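Local coordinates for beta-ketothiolase BktB (Ralstonia eutropha, PDB 4NZS), which condenses acetyl-CoA with propionyl-CoA or with a second acetyl-CoA, making the 3-ketoacyl-CoA precursors of polyhydroxyalkanoate polymers, at residues E168-A171 and K172-I176; D232-T235 and K236-P239. One frame throughout, in Å; residues are numbered along the deposited sequence.

Contact 1: E168-A171 and K172-I176; sequences ENVA and KEYDI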
loop_
_atom_site.group_PDB
_atom_site.type_symbol
_atom_site.label_atom_id
_atom_site.label_comp_id
_atom_site.label_asym_id
_atom_site.label_seq_id
_atom_site.Cartn_x
_atom_site.Cartn_y
_atom_site.Cartn_z
ATOM N N GLU A 168 20.239 24.496 -13.100
ATOM C CA GLU A 168 21.605 24.915 -12.793
ATOM C C GLU A 168 22.452 24.834 -14.049
ATOM O O GLU A 168 23.143 25.786 -14.407
ATOM C CB GLU A 168 22.216 24.062 -11.675
ATOM C CG GLU A 168 21.431 24.040 -10.364
ATOM C CD GLU A 168 21.285 25.403 -9.726
ATOM O OE1 GLU A 168 21.382 26.376 -10.476
ATOM O OE2 GLU A 168 21.070 25.522 -8.491
ATOM N N ASN A 169 22.352 23.717 -14.755
ATOM C CA ASN A 169 23.189 23.505 -15.945
ATOM C C ASN A 169 23.053 24.591 -17.016
ATOM O O ASN A 169 24.042 25.038 -17.598
ATOM C CB ASN A 169 22.918 22.130 -16.565
ATOM C CG ASN A 169 23.486 21.002 -15.746
ATOM O OD1 ASN A 169 24.099 21.223 -14.695
ATOM N ND2 ASN A 169 23.259 19.764 -16.208
ATOM N N VAL A 170 21.825 25.005 -17.269
ATOM C CA VAL A 170 21.551 25.932 -18.340
ATOM C C VAL A 170 21.819 27.310 -17.812
ATOM O O VAL A 170 22.211 28.205 -18.563
ATOM C CB VAL A 170 20.105 25.776 -18.851
ATOM C CG1 VAL A 170 19.668 26.941 -19.726
ATOM C CG2 VAL A 170 20.000 24.504 -19.656
ATOM N N ALA A 171 21.595 27.484 -16.516
ATOM C CA ALA A 171 21.883 28.755 -15.860
ATOM C C ALA A 171 23.384 29.053 -15.947
ATOM O O ALA A 171 23.776 30.204 -16.164
ATOM C CB ALA A 171 21.430 28.721 -14.414
ATOM N N LYS A 172 24.200 28.012 -15.782
ATOM C CA LYS A 172 25.645 28.141 -15.905
ATOM C C LYS A 172 26.084 28.237 -17.379
ATOM O O LYS A 172 26.949 29.053 -17.736
ATOM C CB LYS A 172 26.357 26.980 -15.195
ATOM C CG LYS A 172 27.484 26.355 -16.006
ATOM C CD LYS A 172 28.626 25.848 -15.140
ATOM C CE LYS A 172 29.769 25.360 -16.019
ATOM N NZ LYS A 172 30.608 24.376 -15.301
ATOM N N GLU A 173 25.465 27.457 -18.241
ATOM C CA GLU A 173 25.871 27.447 -19.629
ATOM C C GLU A 173 25.691 28.809 -20.258
ATOM O O GLU A 173 26.452 29.195 -21.119
ATOM C CB GLU A 173 25.098 26.402 -20.416
ATOM C CG GLU A 173 25.493 26.323 -21.874
ATOM C CD GLU A 173 24.932 25.102 -22.559
ATOM O OE1 GLU A 173 24.110 24.404 -21.947
ATOM O OE2 GLU A 173 25.316 24.830 -23.709
ATOM N N TYR A 174 24.634 29.500 -19.872
ATOM C CA TYR A 174 24.352 30.830 -20.380
ATOM C C TYR A 174 24.631 31.963 -19.392
ATOM O O TYR A 174 24.318 33.113 -19.652
ATOM C CB TYR A 174 22.910 30.880 -20.861
ATOM C CG TYR A 174 22.648 29.890 -21.957
ATOM C CD1 TYR A 174 22.741 28.539 -21.730
ATOM C CD2 TYR A 174 22.346 30.314 -23.227
ATOM C CE1 TYR A 174 22.515 27.636 -22.735
ATOM C CE2 TYR A 174 22.117 29.414 -24.236
ATOM C CZ TYR A 174 22.209 28.082 -23.983
ATOM O OH TYR A 174 21.978 27.208 -25.000
ATOM N N ASP A 175 25.213 31.631 -18.254
ATOM C CA ASP A 175 25.478 32.630 -17.229
ATOM C C ASP A 175 24.267 33.450 -16.781
ATOM O O ASP A 175 24.339 34.666 -16.700
ATOM C CB ASP A 175 26.621 33.558 -17.634
ATOM C CG ASP A 175 27.088 34.426 -16.484
ATOM O OD1 ASP A 175 26.504 34.324 -15.391
ATOM O OD2 ASP A 175 28.032 35.215 -16.662
ATOM N N ILE A 176 23.149 32.793 -16.500
ATOM C CA ILE A 176 22.023 33.502 -15.916
ATOM C C ILE A 176 22.192 33.413 -14.417
ATOM O O ILE A 176 22.077 32.353 -13.826
ATOM C CB ILE A 176 20.677 32.891 -16.332
ATOM C CG1 ILE A 176 20.407 33.160 -17.809
ATOM C CG2 ILE A 176 19.545 33.442 -15.482
ATOM C CD1 ILE A 176 20.892 32.066 -18.724
#
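Ile176 N donates to Ala171 O at 2.7 Å, and this bond closes the Schellman motif that ends helix 163-173. The donor lies in the carbonyl plane of Ala171, with a moderately bent N-H...O angle of 141°. Inside that loop sits the second bond of the motif, from Asp175 N back to Lys172 O at 3.2 Å. Both become possible because Asp175 adopts a positive phi of 54°, which swings the chain out of the helical path and brings Ile176 N back over the last turn. Ordinary helical bonds lead up to this cap: Lys172 N reaches Glu168 O at 2.8 Å, and Glu173 N meets Asn169 O at 2.9 Å.

Val170 and Tyr174 carry the side-chain part. Tyr174 N binds Val170 O at 3.0 Å, and the same oxygen also lies at the edge of the Tyr174 ring, near its plane. The ring gets there because CG stands beside its own backbone N (chi1 -60°), directing it back along the helix. Of the two valine branches it is CG1 that comes near the ring; CG2 points elsewhere.

Val170, Ala171 and Ile176 turn their apolar surfaces to helix 327-336, touching Ala328, Cys331 and Ala332. The side chain of Val170 is about 8 Å from that of Cys385, the predicted proton acceptor, which places this end of the helix near the probable active site. One turn earlier in the helix, the Glu168 carboxylate is held by Thr247 OG1 and Val248 N, while Asn169 ND2 binds Lys293 O. Across the final turn, Val170 CG1 rests 4.0 Å from Tyr174 CD1, and Val170 O lies 3.2 Å from that same ring carbon.

Contact 2: D232-T235 and K236-P239; sequences DDMT and KLRP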
loop_
_atom_site.group_PDB
_atom_site.type_symbol
_atom_site.label_atom_id
_atom_site.label_comp_id
_atom_site.label_asym_id
_atom_site.label_seq_id
_atom_site.Cartn_x
_atom_site.Cartn_y
_atom_site.Cartn_z
ATOM N N ASP A 232 12.897 40.646 -1.244
ATOM C CA ASP A 232 13.607 40.110 -0.094
ATOM C C ASP A 232 12.803 38.976 0.516
ATOM O O ASP A 232 13.281 38.248 1.393
ATOM C CB ASP A 232 13.875 41.244 0.888
ATOM C CG ASP A 232 13.898 42.594 0.188
ATOM O OD1 ASP A 232 12.831 42.985 -0.343
ATOM O OD2 ASP A 232 14.968 43.234 0.113
ATOM N N ASP A 233 11.571 38.836 0.035
ATOM C CA ASP A 233 10.755 37.660 0.296
ATOM C C ASP A 233 11.499 36.443 -0.207
ATOM O O ASP A 233 11.669 35.441 0.488
ATOM C CB ASP A 233 9.460 37.738 -0.521
ATOM C CG ASP A 233 8.243 37.658 0.317
ATOM O OD1 ASP A 233 8.348 37.041 1.396
ATOM O OD2 ASP A 233 7.188 38.208 -0.113
ATOM N N MET A 234 11.955 36.587 -1.441
ATOM C CA MET A 234 12.251 35.492 -2.319
ATOM C C MET A 234 13.735 35.424 -2.711
ATOM O O MET A 234 14.128 34.680 -3.610
ATOM C CB MET A 234 11.398 35.724 -3.542
ATOM C CG MET A 234 11.216 34.540 -4.444
ATOM S SD MET A 234 11.199 35.275 -6.062
ATOM C CE MET A 234 9.499 35.817 -6.168
ATOM N N THR A 235 14.548 36.233 -2.047
ATOM C CA THR A 235 15.973 35.975 -1.975
ATOM C C THR A 235 16.287 35.327 -0.631
ATOM O O THR A 235 17.390 34.850 -0.420
ATOM C CB THR A 235 16.853 37.228 -2.183
ATOM O OG1 THR A 235 18.011 37.116 -1.361
ATOM C CG2 THR A 235 16.149 38.557 -1.851
ATOM N N LYS A 236 15.303 35.274 0.260
ATOM C CA LYS A 236 15.436 34.521 1.519
ATOM C C LYS A 236 15.548 33.010 1.278
ATOM O O LYS A 236 15.939 32.267 2.175
ATOM C CB LYS A 236 14.240 34.815 2.432
ATOM C CG LYS A 236 14.319 34.198 3.814
ATOM C CD LYS A 236 15.663 34.404 4.513
ATOM C CE LYS A 236 15.526 34.196 6.023
ATOM N NZ LYS A 236 16.831 33.895 6.681
ATOM N N LEU A 237 15.189 32.562 0.075
ATOM C CA LEU A 237 15.298 31.153 -0.275
ATOM C C LEU A 237 16.735 30.775 -0.558
ATOM O O LEU A 237 17.545 31.620 -0.954
ATOM C CB LEU A 237 14.419 30.766 -1.498
ATOM C CG LEU A 237 12.876 30.772 -1.412
ATOM C CD1 LEU A 237 12.379 30.795 0.026
ATOM C CD2 LEU A 237 12.252 31.931 -2.165
ATOM N N ARG A 238 16.986 29.478 -0.369
ATOM C CA ARG A 238 18.266 28.812 -0.463
ATOM C C ARG A 238 18.171 27.838 -1.639
ATOM O O ARG A 238 17.108 27.279 -1.886
ATOM C CB ARG A 238 18.516 28.020 0.829
ATOM C CG ARG A 238 18.059 28.691 2.144
ATOM C CD ARG A 238 17.711 27.666 3.246
ATOM N NE ARG A 238 16.347 27.073 3.166
ATOM C CZ ARG A 238 16.022 25.884 2.629
ATOM N NH1 ARG A 238 16.922 25.091 2.070
ATOM N NH2 ARG A 238 14.762 25.477 2.651
ATOM N N PRO A 239 19.266 27.635 -2.386
ATOM C CA PRO A 239 19.111 26.775 -3.548
ATOM C C PRO A 239 18.659 25.340 -3.218
ATOM O O PRO A 239 19.381 24.611 -2.523
ATOM C CB PRO A 239 20.512 26.793 -4.169
ATOM C CG PRO A 239 21.072 28.106 -3.788
ATOM C CD PRO A 239 20.570 28.326 -2.398
#
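Met234 and Leu237 cross obliquely, three residues apart, on one side of a turn in the long loop between strands 217-219 and 257-267. This loop belongs to the long insertion in sequence between strands 116-124 and 257-267, which lie side by side in the main thiolase sheet. The two residues touch through one branch: Leu237 CD2 lies 3.6 Å from Met234 CG and also 3.6 Å from Met234 CA. It thus rests in the angle where the methionine chain leaves the backbone, with Met234 CB a little farther off at 4.1 Å. The other methyl, CD1, is turned away from the methionine.

The methionine offers its CG here because that carbon stands anti to the backbone N (chi1 -163°). Beyond CG the chain bends, and its sulfur and terminal methyl draw away from the leucine. Met234 is buried against helix 178-197, where it packs on Ala185 and His189, while Leu237 touches Thr249, farther along the same loop. The pair therefore joins the turn to that helix and to a later part of its own loop.

Lys236 meets the turn with the base of its side chain alone. Its CB sits over two backbone oxygens, 3.3 Å from Asp233 O and 3.7 Å from Asp232 O, whereas the long aliphatic arm, set off by a bend at chi2, carries the ammonium away from this part of the turn. The Thr235 side chain instead touches Asp182 of the same helix. No hydrogen bond joins the two halves of the turn, so its contacts are van der Waals ones. At Leu237 the backbone then straightens, with psi at 155°. Thr235 O comes within 3.2 Å of Leu237 N, but at an angle too poor for a bond.

Overall arrangement
Contact 1 is complete before contact 2 opens along the chain, and both lie in the N-terminal thiolase domain, on the same side of the chain's centre. Their centres are 19 Å apart; the nearest atoms come to about 5 Å without touching. Helix 178-197 connects them: it begins just beyond the cap at 172-176, where Gln181 binds Ile176 O, and farther along it receives Met234 of 232-235. The loop residues 247-249 are another shared neighbour, meeting Glu168 at Thr247 and Val248, and Leu237 at Thr249. Through these shared neighbours a helix end that passes near Cys385 and a turn away from the probable catalytic residues are packed in one region.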